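Local coordinates for embryonic developmental protein tofu-6 (Caenorhabditis elegans, PDB 7OCX), which pairs through its RNA recognition motif domain with PID-3, an association linked to PETISCO complex assembly during piRNA (21U-RNA) biogenesis, at residues 42-47 with 63-68; 14-19 with 93-98. One frame throughout, in Å; residues are numbered along the deposited sequence.

Overall arrangement
From the N terminus, the chain passes through segment 14-19 into strand 18-25, which starts interaction 2. It then runs through helix 30-38 to strand 43-51, turns back along strand 57-64 and enters helix 67-75. Interaction 1 ties the start of strand 43-51 to the end of strand 57-64, closing a beta hairpin. Interaction 2 closes only after strand 87-93, when 93-98 returns to 14-19, so its long loop encloses interaction 1 without crossing it. Their centres lie about 11 Å apart. They meet where strands 57-64 and 18-25 are neighbours in the antiparallel sheet: M64 N and A17 O are 2.8 Å apart, a probable hydrogen bond.

Interaction 1 of 2, residues 42-47 with 63-68; sequences KVSYCR and NMMSVA
The carboxamide of N63 approaches S44, its ND2 3.9 Å from S44 CB, though both residues have two modelled conformers and this detail is doubtful. N63 and Y45 project from the same sheet face, where Y13 touches both; the Y45 ring leads away, and within 42-47 its OH stands at a height of 2.9 Å above the R47 guanidinium plane, offset toward the rim, while R47 NH1 forms a salt bridge with D30 OD2. The backbone supplies the main grip. N63 O accepts two bonds, from S44 N (2.8 Å, tilted 19° from the carbonyl plane) and from Y45 N (3.2 Å, in the carbonyl plane on a lone pair). N63 N returns a 2.8 Å bond to Y45 O. At the other end M65 N donates to K42 O at 2.9 Å. The methyl CE of M65 comes back to S44 CA, at 3.5 Å, because the chain leaves with CG opposite the backbone N (chi1 -172°) and then bends at chi2 and chi3. S44 O meanwhile accepts from N55 and Q58 of a PID-3 chain. Two residues, S44 and Y45, set against the single N63 define a classic beta bulge, here in the β2-β3 hairpin of the RNA recognition motif.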
loop_
_atom_site.group_PDB
_atom_site.type_symbol
_atom_site.label_atom_id
_atom_site.label_comp_id
_atom_site.label_asym_id
_atom_site.label_seq_id
_atom_site.Cartn_x
_atom_site.Cartn_y
_atom_site.Cartn_z
ATOM N N LYS C 42 -6.709 12.864 -4.639
ATOM C CA LYS C 42 -6.216 12.928 -3.285
ATOM C C LYS C 42 -5.160 14.025 -3.165
ATOM O O LYS C 42 -4.406 14.309 -4.098
ATOM C CB LYS C 42 -5.660 11.575 -2.847
ATOM C CG LYS C 42 -6.697 10.445 -2.794
ATOM C CD LYS C 42 -6.012 9.115 -2.465
ATOM C CE LYS C 42 -7.000 7.965 -2.323
ATOM N NZ LYS C 42 -7.655 7.638 -3.578
ATOM N N VAL C 43 -5.146 14.680 -2.012
ATOM C CA VAL C 43 -4.275 15.820 -1.744
ATOM C C VAL C 43 -3.273 15.442 -0.671
ATOM O O VAL C 43 -3.656 14.993 0.412
ATOM C CB VAL C 43 -5.087 17.051 -1.299
ATOM C CG1 VAL C 43 -4.162 18.206 -0.948
ATOM C CG2 VAL C 43 -6.097 17.462 -2.386
ATOM N N SER C 44 -1.985 15.668 -0.941
ATOM C CA SER C 44 -0.970 15.352 0.057
ATOM C C SER C 44 -0.700 16.497 1.018
ATOM O O SER C 44 -0.474 16.266 2.212
ATOM C CB SER C 44 0.348 14.978 -0.632
ATOM O OG SER C 44 1.399 14.926 0.311
ATOM N N TYR C 45 -0.689 17.734 0.522
ATOM C CA TYR C 45 -0.436 18.897 1.362
ATOM C C TYR C 45 -1.088 20.129 0.766
ATOM O O TYR C 45 -1.194 20.266 -0.447
ATOM C CB TYR C 45 1.044 19.224 1.561
ATOM C CG TYR C 45 1.291 20.207 2.696
ATOM C CD1 TYR C 45 0.568 20.118 3.889
ATOM C CD2 TYR C 45 2.257 21.206 2.589
ATOM C CE1 TYR C 45 0.787 21.006 4.932
ATOM C CE2 TYR C 45 2.491 22.093 3.633
ATOM C CZ TYR C 45 1.753 21.985 4.799
ATOM O OH TYR C 45 1.989 22.868 5.829
ATOM N N CYS C 46 -1.415 21.068 1.646
ATOM C CA CYS C 46 -2.221 22.221 1.312
ATOM C C CYS C 46 -1.931 23.323 2.317
ATOM O O CYS C 46 -2.096 23.103 3.517
ATOM C CB CYS C 46 -3.688 21.800 1.364
ATOM S SG CYS C 46 -4.774 23.012 0.889
ATOM N N ARG C 47 -1.531 24.506 1.848
ATOM C CA ARG C 47 -1.304 25.579 2.800
ATOM C C ARG C 47 -1.517 26.931 2.131
ATOM O O ARG C 47 -1.219 27.121 0.951
ATOM C CB ARG C 47 0.110 25.483 3.414
ATOM C CG ARG C 47 0.448 26.552 4.465
ATOM C CD ARG C 47 -0.391 26.464 5.775
ATOM N NE ARG C 47 -0.123 25.335 6.668
ATOM C CZ ARG C 47 -0.894 24.261 6.818
ATOM N NH1 ARG C 47 -1.984 24.069 6.080
ATOM N NH2 ARG C 47 -0.574 23.363 7.748
ATOM N N ASN C 63 0.008 20.204 -3.020
ATOM C CA ASN C 63 0.686 19.045 -3.591
ATOM C C ASN C 63 -0.343 17.924 -3.674
ATOM O O ASN C 63 -0.962 17.571 -2.661
ATOM C CB ASN C 63 1.924 18.657 -2.757
ATOM C CG ASN C 63 2.861 17.717 -3.513
ATOM O OD1 ASN C 63 3.641 18.177 -4.354
ATOM N ND2 ASN C 63 2.880 16.434 -3.152
ATOM N N MET C 64 -0.526 17.377 -4.871
ATOM C CA MET C 64 -1.418 16.243 -5.002
ATOM C C MET C 64 -0.710 14.969 -4.555
ATOM O O MET C 64 0.516 14.906 -4.445
ATOM C CB MET C 64 -1.931 16.108 -6.428
ATOM C CG MET C 64 -2.628 17.328 -7.012
ATOM S SD MET C 64 -3.989 17.931 -6.039
ATOM C CE MET C 64 -5.244 16.684 -6.397
ATOM N N MET C 65 -1.506 13.950 -4.260
ATOM C CA MET C 65 -0.923 12.699 -3.798
ATOM C C MET C 65 -0.147 11.989 -4.897
ATOM O O MET C 65 0.741 11.181 -4.597
ATOM C CB MET C 65 -2.018 11.782 -3.257
ATOM C CG MET C 65 -1.442 10.568 -2.608
ATOM S SD MET C 65 -0.762 10.783 -0.970
ATOM C CE MET C 65 -1.851 11.985 -0.215
ATOM N N SER C 66 -0.464 12.260 -6.153
ATOM C CA SER C 66 0.195 11.571 -7.250
ATOM C C SER C 66 0.210 12.472 -8.469
ATOM O O SER C 66 -0.582 13.408 -8.584
ATOM C CB SER C 66 -0.503 10.236 -7.525
ATOM O OG SER C 66 -1.738 10.441 -8.191
ATOM N N VAL C 67 1.151 12.190 -9.369
ATOM C CA VAL C 67 1.258 12.955 -10.610
ATOM C C VAL C 67 -0.022 12.810 -11.418
ATOM O O VAL C 67 -0.495 13.766 -12.049
ATOM C CB VAL C 67 2.502 12.493 -11.401
ATOM C CG1 VAL C 67 2.545 13.092 -12.795
ATOM C CG2 VAL C 67 3.747 12.857 -10.605
ATOM N N ALA C 68 -0.626 11.622 -11.373
ATOM C CA ALA C 68 -1.897 11.403 -12.052
ATOM C C ALA C 68 -2.984 12.351 -11.541
ATOM O O ALA C 68 -3.762 12.882 -12.340
ATOM C CB ALA C 68 -2.318 9.940 -11.892
#

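Interaction 2 of 2, residues 14-19 with 93-98; sequences LKDAGF and DHKNVG
K15 meets N96 at the second position of a type II turn running from L14 to A17, with K15 CA 4.3 Å from N96 ND2; that amide nitrogen hydrogen-bonds to the carbonyl of Y13, which is consistent with N96 being held beside the turn. D16 is joined to the returning chain through solvent. Its backbone N donates to a water at 3.0 Å, and the same water donates to H94 O at 2.9 Å. A second water links the side chains, donating to D16 OD1 at 2.7 Å and accepting from K95 NZ at 2.8 Å. The two charged atoms, D16 OD1 and K95 NZ, stay 4.1 Å apart, too far for a salt bridge; the bend in the lysine at chi2 (-79°) brings its NZ back toward the aspartate. The other oxygen, D16 OD2, bonds to N74 of a PID-3 chain. G18 provides the one direct hydrogen bond between the segments: H94 N to G18 O, 2.9 Å and nearly straight at 175°. A further water donates to both G18 O and H94 O, while H94 CB packs against the G18 carbonyl. F19 pairs with D93 as an antiparallel non-hydrogen-bonded pair. Their side chains lie side by side, F19 CE1 being 3.5 Å from D93 OD1, with ring and carboxylate planes 38° apart; R74 of helix 67-75 forms a salt bridge with that oxygen. Chemically, then, direct pairing at the strand ends gives way to a hydrated polar junction, where the D16 and K95 charges meet through a water and not as a salt bridge, so their attraction is probably partly screened.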
loop_
_atom_site.group_PDB
_atom_site.type_symbol
_atom_site.label_atom_id
_atom_site.label_comp_id
_atom_site.label_asym_id
_atom_site.label_seq_id
_atom_site.Cartn_x
_atom_site.Cartn_y
_atom_site.Cartn_z
ATOM N N LEU C 14 7.049 15.304 -4.172
ATOM C CA LEU C 14 6.916 14.420 -5.322
ATOM C C LEU C 14 7.009 15.219 -6.613
ATOM O O LEU C 14 6.247 16.165 -6.841
ATOM C CB LEU C 14 5.586 13.679 -5.283
ATOM C CG LEU C 14 5.324 12.684 -6.414
ATOM C CD1 LEU C 14 6.470 11.678 -6.570
ATOM C CD2 LEU C 14 3.982 11.998 -6.194
ATOM N N LYS C 15 7.964 14.848 -7.452
ATOM C CA LYS C 15 8.203 15.546 -8.702
ATOM C C LYS C 15 6.931 15.639 -9.529
ATOM O O LYS C 15 6.228 14.645 -9.723
ATOM C CB LYS C 15 9.291 14.793 -9.464
ATOM C CG LYS C 15 9.770 15.487 -10.700
ATOM C CD LYS C 15 10.995 14.806 -11.258
ATOM C CE LYS C 15 11.465 15.524 -12.505
ATOM N NZ LYS C 15 12.701 14.901 -13.017
ATOM N N ASP C 16 6.640 16.857 -9.998
ATOM C CA ASP C 16 5.535 17.214 -10.887
ATOM C C ASP C 16 4.148 17.027 -10.272
ATOM O O ASP C 16 3.148 17.036 -11.009
ATOM C CB ASP C 16 5.621 16.430 -12.202
ATOM C CG ASP C 16 6.908 16.722 -12.984
ATOM O OD1 ASP C 16 7.481 17.821 -12.804
ATOM O OD2 ASP C 16 7.341 15.856 -13.781
ATOM N N ALA C 17 4.046 16.893 -8.955
ATOM C CA ALA C 17 2.757 16.700 -8.307
ATOM C C ALA C 17 2.259 17.957 -7.617
ATOM O O ALA C 17 1.138 17.959 -7.105
ATOM C CB ALA C 17 2.832 15.561 -7.284
ATOM N N GLY C 18 3.046 19.026 -7.624
ATOM C CA GLY C 18 2.719 20.203 -6.854
ATOM C C GLY C 18 2.499 21.479 -7.636
ATOM O O GLY C 18 2.999 21.651 -8.756
ATOM N N PHE C 19 1.768 22.401 -7.013
ATOM C CA PHE C 19 1.375 23.646 -7.643
ATOM C C PHE C 19 1.562 24.822 -6.699
ATOM O O PHE C 19 1.359 24.706 -5.488
ATOM C CB PHE C 19 -0.089 23.618 -8.049
ATOM C CG PHE C 19 -0.429 22.532 -8.991
ATOM C CD1 PHE C 19 -0.065 22.618 -10.322
ATOM C CD2 PHE C 19 -1.103 21.409 -8.549
ATOM C CE1 PHE C 19 -0.382 21.610 -11.188
ATOM C CE2 PHE C 19 -1.432 20.403 -9.411
ATOM C CZ PHE C 19 -1.060 20.500 -10.735
ATOM N N ASP C 93 3.226 25.311 -11.916
ATOM C CA ASP C 93 3.861 24.076 -11.472
ATOM C C ASP C 93 4.974 24.382 -10.481
ATOM O O ASP C 93 5.793 25.274 -10.712
ATOM C CB ASP C 93 4.469 23.314 -12.650
ATOM C CG ASP C 93 3.438 22.775 -13.618
ATOM O OD1 ASP C 93 2.368 22.290 -13.197
ATOM O OD2 ASP C 93 3.710 22.858 -14.830
ATOM N N HIS C 94 5.031 23.614 -9.399
ATOM C CA HIS C 94 6.132 23.721 -8.450
ATOM C C HIS C 94 7.321 22.880 -8.919
ATOM O O HIS C 94 7.144 21.793 -9.471
ATOM C CB HIS C 94 5.687 23.242 -7.067
ATOM C CG HIS C 94 6.824 23.029 -6.120
ATOM N ND1 HIS C 94 7.554 21.861 -6.089
ATOM C CD2 HIS C 94 7.352 23.831 -5.165
ATOM C CE1 HIS C 94 8.503 21.963 -5.176
ATOM N NE2 HIS C 94 8.394 23.144 -4.591
ATOM N N LYS C 95 8.536 23.388 -8.689
ATOM C CA LYS C 95 9.764 22.680 -9.034
ATOM C C LYS C 95 10.647 22.555 -7.794
ATOM O O LYS C 95 10.808 23.517 -7.038
ATOM C CB LYS C 95 10.551 23.401 -10.153
ATOM C CG LYS C 95 9.742 23.689 -11.411
ATOM C CD LYS C 95 9.598 22.465 -12.309
ATOM C CE LYS C 95 8.291 22.536 -13.082
ATOM N NZ LYS C 95 8.214 21.617 -14.247
ATOM N N ASN C 96 11.230 21.374 -7.592
ATOM C CA ASN C 96 12.146 21.178 -6.475
ATOM C C ASN C 96 13.497 21.826 -6.787
ATOM O O ASN C 96 13.855 22.053 -7.945
ATOM C CB ASN C 96 12.334 19.687 -6.185
ATOM C CG ASN C 96 11.110 19.051 -5.534
ATOM O OD1 ASN C 96 10.591 19.535 -4.528
ATOM N ND2 ASN C 96 10.643 17.955 -6.122
ATOM N N VAL C 97 14.248 22.135 -5.735
ATOM C CA VAL C 97 15.601 22.659 -5.906
ATOM C C VAL C 97 16.536 21.525 -6.305
ATOM O O VAL C 97 16.510 20.443 -5.707
ATOM C CB VAL C 97 16.089 23.348 -4.624
ATOM C CG1 VAL C 97 17.592 23.588 -4.699
ATOM C CG2 VAL C 97 15.351 24.659 -4.406
ATOM N N GLY C 98 17.378 21.775 -7.305
ATOM C CA GLY C 98 18.301 20.754 -7.761
ATOM C C GLY C 98 19.404 20.491 -6.757
ATOM O O GLY C 98 19.854 21.382 -6.040
HETATM O O HOH W 1 6.110 18.902 -6.755
HETATM O O HOH W 2 8.332 19.182 -9.231
HETATM O O HOH W 3 6.231 20.168 -12.815
HETATM O O HOH W 4 4.755 20.210 -10.284
#